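Putative glycosyl hydrolase (Bacteroides thetaiotaomicron VPI-5482, PDB 3K11) is of unproven function but is probably a glycoside hydrolase of family 88 type, acting on carbohydrates. Local coordinates at residues A[336-341]-A[407-412]; A[412-417]-A[426-431]; A[48-53]-A[71-76]. All blocks are in the same frame, centred on the assembly; numbering follows the deposited sequence. Where two conformers were deposited one is given.

Contact 1: residues A[336-341]-A[407-412]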
loop_
_atom_site.group_PDB
_atom_site.type_symbol
_atom_site.label_atom_id
_atom_site.label_comp_id
_atom_site.label_asym_id
_atom_site.label_seq_id
_atom_site.Cartn_x
_atom_site.Cartn_y
_atom_site.Cartn_z
ATOM N N LEU A 336 -22.431 0.041 -7.492
ATOM C CA LEU A 336 -22.152 -1.351 -7.819
ATOM C C LEU A 336 -23.431 -2.144 -7.975
ATOM O O LEU A 336 -23.598 -2.874 -8.973
ATOM C CB LEU A 336 -21.225 -1.965 -6.776
ATOM C CG LEU A 336 -19.797 -1.452 -6.704
ATOM C CD1 LEU A 336 -19.111 -1.991 -5.409
ATOM C CD2 LEU A 336 -18.962 -1.734 -8.027
ATOM N N ALA A 337 -24.374 -1.985 -7.042
ATOM C CA ALA A 337 -25.663 -2.700 -7.145
ATOM C C ALA A 337 -26.386 -2.274 -8.418
ATOM O O ALA A 337 -26.972 -3.112 -9.126
ATOM C CB ALA A 337 -26.512 -2.422 -5.914
ATOM N N HIS A 338 -26.364 -0.970 -8.707
ATOM C CA HIS A 338 -27.044 -0.434 -9.896
ATOM C C HIS A 338 -26.464 -1.027 -11.195
ATOM O O HIS A 338 -27.201 -1.459 -12.085
ATOM C CB HIS A 338 -26.907 1.075 -9.932
ATOM C CG HIS A 338 -27.745 1.729 -10.978
ATOM N ND1 HIS A 338 -29.122 1.663 -10.948
ATOM C CD2 HIS A 338 -27.416 2.474 -12.067
ATOM C CE1 HIS A 338 -29.607 2.306 -12.004
ATOM N NE2 HIS A 338 -28.597 2.831 -12.683
ATOM N N ALA A 339 -25.131 -1.043 -11.258
ATOM C CA ALA A 339 -24.409 -1.532 -12.436
ATOM C C ALA A 339 -24.683 -3.029 -12.630
ATOM O O ALA A 339 -24.784 -3.487 -13.757
ATOM C CB ALA A 339 -22.896 -1.285 -12.303
ATOM N N ILE A 340 -24.804 -3.786 -11.536
ATOM C CA ILE A 340 -25.165 -5.198 -11.658
ATOM C C ILE A 340 -26.595 -5.320 -12.162
ATOM O O ILE A 340 -26.862 -6.094 -13.123
ATOM C CB ILE A 340 -25.050 -5.974 -10.313
ATOM C CG1 ILE A 340 -23.583 -6.035 -9.838
ATOM C CG2 ILE A 340 -25.591 -7.413 -10.487
ATOM C CD1 ILE A 340 -23.404 -6.356 -8.298
ATOM N N ASN A 341 -27.494 -4.555 -11.545
ATOM C CA ASN A 341 -28.905 -4.563 -11.944
ATOM C C ASN A 341 -29.075 -4.174 -13.401
ATOM O O ASN A 341 -29.958 -4.722 -14.083
ATOM C CB ASN A 341 -29.727 -3.630 -11.063
ATOM C CG ASN A 341 -29.884 -4.144 -9.634
ATOM O OD1 ASN A 341 -29.842 -5.359 -9.394
ATOM N ND2 ASN A 341 -30.163 -3.230 -8.709
ATOM N N GLY A 407 -29.439 1.456 -0.242
ATOM C CA GLY A 407 -30.417 0.523 0.311
ATOM C C GLY A 407 -31.461 0.201 -0.711
ATOM O O GLY A 407 -31.791 -0.957 -0.931
ATOM N N ALA A 408 -31.993 1.239 -1.343
ATOM C CA ALA A 408 -33.002 1.043 -2.385
ATOM C C ALA A 408 -32.523 0.099 -3.475
ATOM O O ALA A 408 -33.262 -0.783 -3.913
ATOM C CB ALA A 408 -33.374 2.381 -3.011
ATOM N N GLU A 409 -31.280 0.286 -3.902
ATOM C CA GLU A 409 -30.715 -0.495 -4.981
ATOM C C GLU A 409 -30.328 -1.897 -4.526
ATOM O O GLU A 409 -30.481 -2.901 -5.275
ATOM C CB GLU A 409 -29.499 0.242 -5.585
ATOM C CG GLU A 409 -29.196 -0.163 -6.998
ATOM C CD GLU A 409 -30.262 0.232 -8.006
ATOM O OE1 GLU A 409 -31.075 1.100 -7.716
ATOM O OE2 GLU A 409 -30.264 -0.366 -9.077
HETATM N N MSE A 410 -29.892 -2.016 -3.287
HETATM C CA MSE A 410 -29.668 -3.348 -2.718
HETATM C C MSE A 410 -30.949 -4.166 -2.642
HETATM O O MSE A 410 -30.937 -5.385 -2.906
HETATM C CB MSE A 410 -29.021 -3.266 -1.318
HETATM C CG MSE A 410 -27.568 -2.870 -1.281
HETATM SE SE MSE A 410 -26.413 -4.086 -2.148
HETATM C CE MSE A 410 -26.971 -5.713 -1.354
ATOM N N ILE A 411 -32.076 -3.535 -2.354
ATOM C CA ILE A 411 -33.353 -4.263 -2.341
ATOM C C ILE A 411 -33.647 -4.834 -3.728
ATOM O O ILE A 411 -34.008 -6.023 -3.839
ATOM C CB ILE A 411 -34.516 -3.375 -1.808
ATOM C CG1 ILE A 411 -34.317 -3.151 -0.297
ATOM C CG2 ILE A 411 -35.962 -3.967 -2.137
ATOM C CD1 ILE A 411 -35.102 -1.920 0.316
ATOM N N ARG A 412 -33.472 -4.013 -4.773
ATOM C CA ARG A 412 -33.638 -4.488 -6.155
ATOM C C ARG A 412 -32.717 -5.667 -6.419
ATOM O O ARG A 412 -33.145 -6.702 -6.927
ATOM C CB ARG A 412 -33.299 -3.388 -7.155
ATOM C CG ARG A 412 -33.355 -3.815 -8.627
ATOM C CD ARG A 412 -34.754 -3.842 -9.115
ATOM N NE ARG A 412 -35.198 -2.528 -9.588
ATOM C CZ ARG A 412 -36.476 -2.148 -9.688
ATOM N NH1 ARG A 412 -37.482 -2.951 -9.309
ATOM N NH2 ARG A 412 -36.758 -0.935 -10.144
#
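Glu-409 reaches across from one helix to meet three residues of the other: Ala-337, His-338 and Asn-341. The tight part is the apolar base of this side chain. CB of Ala-337 sits 3.7 Å from Glu-409 CG, and on its other flank it meets the selenium of the selenomethionine Met-410. Above this base, two donors grip Glu-409 OE2. His-338 ND1 donates to it at 3.0 Å, with OE2 near the plane of the imidazole. Asn-341 ND2 donates to the same oxygen at 2.9 Å, nearly straight (169°). The two nitrogens come from opposite faces of the carboxylate. The glutamate chain leaves with CG anti to its own N (chi1 -156°) and bends at chi2, which turns the carboxylate along the other helix toward Asn-341. The axes of segments 336-341 and 407-412 come within 8.8 Å and run the same way, crossing at 34°. Such side-by-side helices are consistent with the (alpha/alpha)6 barrel of the six-hairpin glycosidases. The second imidazole nitrogen, NE2, bonds to Asp-280, so the ring is held at two corners. The looser, partly exposed rim is formed by Asn-341 and Arg-412. The arginine side chain has alternate conformers, so its contact with the Asn-341 amide and its salt bridge to Glu-96 are less certain.

Contact 2: residues A[412-417]-A[426-431]. With EDO (1,2-ethanediol), chain B.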
loop_
_atom_site.group_PDB
_atom_site.type_symbol
_atom_site.label_atom_id
_atom_site.label_comp_id
_atom_site.label_asym_id
_atom_site.label_seq_id
_atom_site.Cartn_x
_atom_site.Cartn_y
_atom_site.Cartn_z
ATOM N N ARG A 412 -33.472 -4.013 -4.773
ATOM C CA ARG A 412 -33.638 -4.488 -6.155
ATOM C C ARG A 412 -32.717 -5.667 -6.419
ATOM O O ARG A 412 -33.145 -6.702 -6.927
ATOM C CB ARG A 412 -33.299 -3.388 -7.155
ATOM C CG ARG A 412 -33.355 -3.815 -8.627
ATOM C CD ARG A 412 -34.754 -3.842 -9.115
ATOM N NE ARG A 412 -35.198 -2.528 -9.588
ATOM C CZ ARG A 412 -36.476 -2.148 -9.688
ATOM N NH1 ARG A 412 -37.482 -2.951 -9.309
ATOM N NH2 ARG A 412 -36.758 -0.935 -10.144
ATOM N N LEU A 413 -31.444 -5.487 -6.094
ATOM C CA LEU A 413 -30.432 -6.545 -6.328
ATOM C C LEU A 413 -30.805 -7.854 -5.629
ATOM O O LEU A 413 -30.774 -8.964 -6.232
ATOM C CB LEU A 413 -29.055 -6.047 -5.848
ATOM C CG LEU A 413 -27.836 -6.962 -6.064
ATOM C CD1 LEU A 413 -27.589 -7.209 -7.570
ATOM C CD2 LEU A 413 -26.575 -6.400 -5.383
ATOM N N LEU A 414 -31.170 -7.746 -4.354
ATOM C CA LEU A 414 -31.560 -8.943 -3.596
ATOM C C LEU A 414 -32.853 -9.590 -4.086
ATOM O O LEU A 414 -33.048 -10.797 -3.902
ATOM C CB LEU A 414 -31.669 -8.645 -2.095
ATOM C CG LEU A 414 -30.390 -8.148 -1.416
ATOM C CD1 LEU A 414 -30.739 -7.557 -0.052
ATOM C CD2 LEU A 414 -29.394 -9.311 -1.301
ATOM N N ASN A 415 -33.733 -8.801 -4.677
ATOM C CA ASN A 415 -34.976 -9.306 -5.264
ATOM C C ASN A 415 -34.835 -9.868 -6.681
ATOM O O ASN A 415 -35.786 -10.417 -7.212
ATOM C CB ASN A 415 -36.022 -8.198 -5.304
ATOM C CG ASN A 415 -36.666 -7.928 -3.939
ATOM O OD1 ASN A 415 -36.763 -8.822 -3.099
ATOM N ND2 ASN A 415 -37.169 -6.711 -3.757
ATOM N N THR A 416 -33.666 -9.715 -7.287
ATOM C CA THR A 416 -33.417 -10.195 -8.635
ATOM C C THR A 416 -32.436 -11.367 -8.564
ATOM O O THR A 416 -32.709 -12.469 -9.065
ATOM C CB THR A 416 -32.841 -9.048 -9.506
ATOM O OG1 THR A 416 -33.663 -7.879 -9.369
ATOM C CG2 THR A 416 -32.783 -9.451 -10.977
ATOM N N GLN A 417 -31.316 -11.152 -7.884
ATOM C CA GLN A 417 -30.280 -12.173 -7.772
ATOM C C GLN A 417 -30.655 -13.145 -6.660
ATOM O O GLN A 417 -31.596 -12.905 -5.876
ATOM C CB GLN A 417 -28.955 -11.526 -7.412
ATOM C CG GLN A 417 -28.428 -10.578 -8.439
ATOM C CD GLN A 417 -27.813 -11.267 -9.626
ATOM O OE1 GLN A 417 -27.115 -12.311 -9.509
ATOM N NE2 GLN A 417 -28.022 -10.665 -10.789
ATOM N N VAL A 426 -20.081 -15.115 0.920
ATOM C CA VAL A 426 -21.227 -14.684 0.136
ATOM C C VAL A 426 -20.941 -14.943 -1.334
ATOM O O VAL A 426 -19.898 -14.521 -1.843
ATOM C CB VAL A 426 -21.496 -13.193 0.353
ATOM C CG1 VAL A 426 -22.546 -12.677 -0.638
ATOM C CG2 VAL A 426 -21.907 -12.909 1.819
ATOM N N GLN A 427 -21.826 -15.695 -2.010
ATOM C CA GLN A 427 -21.735 -15.904 -3.446
ATOM C C GLN A 427 -23.020 -15.525 -4.128
ATOM O O GLN A 427 -24.099 -15.779 -3.609
ATOM C CB GLN A 427 -21.359 -17.351 -3.763
ATOM C CG GLN A 427 -19.919 -17.702 -3.371
ATOM C CD GLN A 427 -18.862 -17.129 -4.323
ATOM O OE1 GLN A 427 -19.177 -16.766 -5.454
ATOM N NE2 GLN A 427 -17.583 -17.145 -3.906
ATOM N N TYR A 428 -22.902 -14.900 -5.299
ATOM C CA TYR A 428 -24.067 -14.491 -6.080
ATOM C C TYR A 428 -24.439 -15.519 -7.122
ATOM O O TYR A 428 -23.592 -15.914 -7.925
ATOM C CB TYR A 428 -23.855 -13.097 -6.701
ATOM C CG TYR A 428 -24.404 -12.010 -5.812
ATOM C CD1 TYR A 428 -23.925 -11.829 -4.517
ATOM C CD2 TYR A 428 -25.439 -11.190 -6.229
ATOM C CE1 TYR A 428 -24.474 -10.870 -3.672
ATOM C CE2 TYR A 428 -25.981 -10.225 -5.401
ATOM C CZ TYR A 428 -25.507 -10.073 -4.087
ATOM O OH TYR A 428 -26.040 -9.098 -3.230
ATOM N N TYR A 429 -25.716 -15.898 -7.150
ATOM C CA TYR A 429 -26.231 -16.885 -8.107
ATOM C C TYR A 429 -27.390 -16.245 -8.874
ATOM O O TYR A 429 -28.203 -15.568 -8.304
ATOM C CB TYR A 429 -26.688 -18.174 -7.385
ATOM C CG TYR A 429 -25.517 -18.837 -6.697
ATOM C CD1 TYR A 429 -24.607 -19.603 -7.422
ATOM C CD2 TYR A 429 -25.279 -18.648 -5.355
ATOM C CE1 TYR A 429 -23.500 -20.156 -6.824
ATOM C CE2 TYR A 429 -24.168 -19.205 -4.751
ATOM C CZ TYR A 429 -23.270 -19.940 -5.488
ATOM O OH TYR A 429 -22.147 -20.482 -4.886
ATOM N N GLN A 430 -27.460 -16.483 -10.167
ATOM C CA GLN A 430 -28.478 -15.860 -10.981
ATOM C C GLN A 430 -29.765 -16.690 -10.971
ATOM O O GLN A 430 -30.829 -16.147 -11.193
ATOM C CB GLN A 430 -27.909 -15.539 -12.365
ATOM C CG GLN A 430 -26.776 -14.407 -12.260
ATOM C CD GLN A 430 -25.437 -14.864 -11.557
ATOM O OE1 GLN A 430 -24.826 -15.825 -11.992
ATOM N NE2 GLN A 430 -25.009 -14.165 -10.477
ATOM N N GLU A 431 -29.657 -17.988 -10.662
ATOM C CA GLU A 431 -30.792 -18.871 -10.411
ATOM C C GLU A 431 -30.710 -19.353 -8.956
ATOM O O GLU A 431 -29.610 -19.612 -8.450
ATOM C CB GLU A 431 -30.728 -20.098 -11.338
ATOM C CG GLU A 431 -30.798 -19.781 -12.854
HETATM C C1 EDO B . -38.430 -4.652 0.868
HETATM O O1 EDO B . -38.940 -3.693 -0.083
HETATM C C2 EDO B . -39.048 -6.035 0.658
HETATM O O2 EDO B . -38.738 -6.564 -0.656
HETATM O O HOH W 1 -30.844 -13.499 -11.304
#
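Gln-417 OE1 accepts a hydrogen bond from Gln-430 NE2 at 3.0 Å. The donor lies in the carbonyl plane of the acceptor amide, and the N-H...O angle is 159°. The two glutamine side chains run side by side in the same direction, their amides turned 46° apart. A bend at chi2 (-77°) carries the Gln-417 amide over to its partner. Lower down, the same side chain packs on Tyr-428, with CB 3.7 Å from ring atom CD2. With an alanine in place of Gln-417, Gln-430 NE2 would probably lose this acceptor, and the ring the cover of CG, though not of CB. Leu-413 meets the edge of that ring, its CG 3.8 Å from CE2, and Leu-414 CD2 comes up to the phenol oxygen. A water adds a polar link by donating to Thr-416 O and, at 2.7 Å, to Gln-430 O. Tyr-429 OH bonds to Pro-194 O of the second subunit. The contact joins the C-terminal end of helix 400-416 to the chain that follows the hairpin of strands 420-422 and 425-427. Leu-413 also packs on helix 326-342, and Tyr-428 OH bonds to Gln-355 of helix 347-362.

Contact 3: residues A[48-53]-A[71-76]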
loop_
_atom_site.group_PDB
_atom_site.type_symbol
_atom_site.label_atom_id
_atom_site.label_comp_id
_atom_site.label_asym_id
_atom_site.label_seq_id
_atom_site.Cartn_x
_atom_site.Cartn_y
_atom_site.Cartn_z
ATOM N N PRO A 48 -38.233 19.981 8.042
ATOM C CA PRO A 48 -39.582 20.552 8.028
ATOM C C PRO A 48 -39.841 21.441 6.813
ATOM O O PRO A 48 -39.014 22.227 6.444
ATOM C CB PRO A 48 -39.642 21.360 9.323
ATOM C CG PRO A 48 -38.214 21.700 9.654
ATOM C CD PRO A 48 -37.455 20.471 9.202
ATOM N N ALA A 49 -41.009 21.300 6.217
ATOM C CA ALA A 49 -41.383 22.111 5.072
ATOM C C ALA A 49 -42.327 23.198 5.536
ATOM O O ALA A 49 -43.522 23.138 5.267
ATOM C CB ALA A 49 -42.025 21.216 3.979
ATOM N N ARG A 50 -41.808 24.186 6.265
ATOM C CA ARG A 50 -42.623 25.298 6.749
ATOM C C ARG A 50 -41.814 26.558 6.754
ATOM O O ARG A 50 -40.580 26.509 6.834
ATOM C CB ARG A 50 -43.038 25.123 8.221
ATOM C CG ARG A 50 -43.472 23.773 8.611
ATOM C CD ARG A 50 -44.038 23.744 10.024
ATOM N NE ARG A 50 -44.656 22.451 10.230
ATOM C CZ ARG A 50 -44.019 21.362 10.617
ATOM N NH1 ARG A 50 -42.733 21.387 10.934
ATOM N NH2 ARG A 50 -44.704 20.240 10.773
ATOM N N VAL A 51 -42.532 27.668 6.713
ATOM C CA VAL A 51 -41.969 29.009 6.881
ATOM C C VAL A 51 -42.278 29.458 8.303
ATOM O O VAL A 51 -43.404 29.313 8.777
ATOM C CB VAL A 51 -42.534 30.007 5.843
ATOM C CG1 VAL A 51 -42.019 31.421 6.063
ATOM C CG2 VAL A 51 -42.178 29.508 4.412
ATOM N N VAL A 52 -41.272 30.006 8.991
ATOM C CA VAL A 52 -41.483 30.511 10.340
ATOM C C VAL A 52 -40.831 31.882 10.486
ATOM O O VAL A 52 -39.987 32.273 9.691
ATOM C CB VAL A 52 -40.849 29.581 11.403
ATOM C CG1 VAL A 52 -41.417 28.150 11.308
ATOM C CG2 VAL A 52 -39.329 29.551 11.245
ATOM N N ASP A 53 -41.244 32.597 11.517
ATOM C CA ASP A 53 -40.592 33.832 11.929
ATOM C C ASP A 53 -39.241 33.465 12.534
ATOM O O ASP A 53 -39.152 32.605 13.437
ATOM C CB ASP A 53 -41.440 34.531 12.953
ATOM C CG ASP A 53 -40.809 35.831 13.426
ATOM O OD1 ASP A 53 -39.799 35.789 14.161
ATOM O OD2 ASP A 53 -41.347 36.870 13.068
ATOM N N GLN A 71 -38.297 32.725 7.336
ATOM C CA GLN A 71 -37.275 31.823 6.892
ATOM C C GLN A 71 -37.856 30.414 6.861
ATOM O O GLN A 71 -38.852 30.131 7.521
ATOM C CB GLN A 71 -36.071 31.852 7.814
ATOM C CG GLN A 71 -36.373 31.363 9.211
ATOM C CD GLN A 71 -35.156 31.242 10.091
ATOM O OE1 GLN A 71 -34.081 31.777 9.783
ATOM N NE2 GLN A 71 -35.309 30.512 11.187
ATOM N N LEU A 72 -37.206 29.531 6.142
ATOM C CA LEU A 72 -37.567 28.121 6.209
ATOM C C LEU A 72 -37.205 27.648 7.622
ATOM O O LEU A 72 -36.141 28.000 8.149
ATOM C CB LEU A 72 -36.785 27.335 5.164
ATOM C CG LEU A 72 -36.968 27.723 3.686
ATOM C CD1 LEU A 72 -36.207 26.804 2.809
ATOM C CD2 LEU A 72 -38.485 27.741 3.350
ATOM N N GLU A 73 -38.085 26.883 8.241
ATOM C CA GLU A 73 -37.821 26.342 9.572
ATOM C C GLU A 73 -36.533 25.525 9.541
ATOM O O GLU A 73 -36.334 24.685 8.641
ATOM C CB GLU A 73 -39.000 25.460 10.028
ATOM C CG GLU A 73 -38.761 24.894 11.412
ATOM C CD GLU A 73 -39.875 24.061 11.925
ATOM O OE1 GLU A 73 -40.801 23.763 11.158
ATOM O OE2 GLU A 73 -39.783 23.662 13.104
ATOM N N ARG A 74 -35.650 25.738 10.513
ATOM C CA ARG A 74 -34.384 25.061 10.478
ATOM C C ARG A 74 -34.474 23.713 11.173
ATOM O O ARG A 74 -34.628 23.653 12.380
ATOM C CB ARG A 74 -33.329 25.918 11.153
ATOM C CG ARG A 74 -33.181 27.323 10.609
ATOM C CD ARG A 74 -32.784 27.293 9.232
ATOM N NE ARG A 74 -32.204 28.544 8.727
ATOM C CZ ARG A 74 -32.632 29.239 7.673
ATOM N NH1 ARG A 74 -33.776 28.960 7.054
ATOM N NH2 ARG A 74 -31.913 30.256 7.245
ATOM N N GLY A 75 -34.435 22.644 10.412
ATOM C CA GLY A 75 -34.274 21.288 10.957
ATOM C C GLY A 75 -32.792 20.974 10.880
ATOM O O GLY A 75 -32.001 21.868 10.643
ATOM N N ALA A 76 -32.395 19.721 11.064
ATOM C CA ALA A 76 -30.967 19.386 11.029
ATOM C C ALA A 76 -30.385 19.495 9.650
ATOM O O ALA A 76 -29.196 19.730 9.523
ATOM C CB ALA A 76 -30.711 17.952 11.612
HETATM O O HOH W 2 -36.358 23.457 6.314
#
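Residues 51-52 and 71-72 pair as antiparallel strands in a small three-stranded sheet, and the contact continues into the turns beyond. Strand 51-53 is the middle strand; strand 70-72 is an outer one within the chain. Val-52 and Gln-71 form a hydrogen-bonded pair. Val-52 N donates to Gln-71 O at 2.8 Å, and Gln-71 N donates back to Val-52 O at 2.9 Å. Val-51 and Leu-72 are the next, non-hydrogen-bonded pair. Their CA atoms are 4.5 Å apart and their side chains diverge. Past this pair Glu-73 N bonds to Arg-50 O at 2.9 Å, so one more backbone bond follows beyond the paired residues. The two pairs show the alternation of an antiparallel ladder, here laid against the helical body of the protein: Leu-72 packs on Phe-113 of helix 101-128 and Leu-135 of helix 133-139. Glu-73 makes the largest single contribution to the buried surface. It stretches out straight, with CG anti to the backbone N (chi1 -179°), alongside Arg-50. Arg-50 NH1 makes a salt bridge to Glu-73 OE1 at 3.1 Å, meeting the oxygen on its syn side. At its root Glu-73 CB touches Val-52 CG1 at 3.8 Å. The ring of Pro-48 crosses the glutamate chain at about a right angle. The far edge of that proline closes on the backbone of Gly-75, CD to CA 3.7 Å. Gly-75 O in turn bonds to Ser-9 of the third subunit, so this end of the contact borders an interface.

How the contacts relate
Contacts 1 and 2 are neighbours, with centres 10 Å apart. They share Arg-412 and use successive parts of helix 400-416. Leu-413 joins them: its CD1 lies 3.5 Å from Ile-340 CG2, and its CA 3.3 Å from Asn-341 OD1. Contact 3 stands apart. Its centre is 34 Å from that of contact 1 and 42 Å from that of contact 2, on the opposite side of the chain's centre from the latter. Contacts 2 and 3 each border a different subunit, whereas no other chain touches the segments of contact 1. The 1,2-ethanediol, weakly bonded to Asn-415 in contact 2, probably comes from the crystallisation liquor and marks no known site.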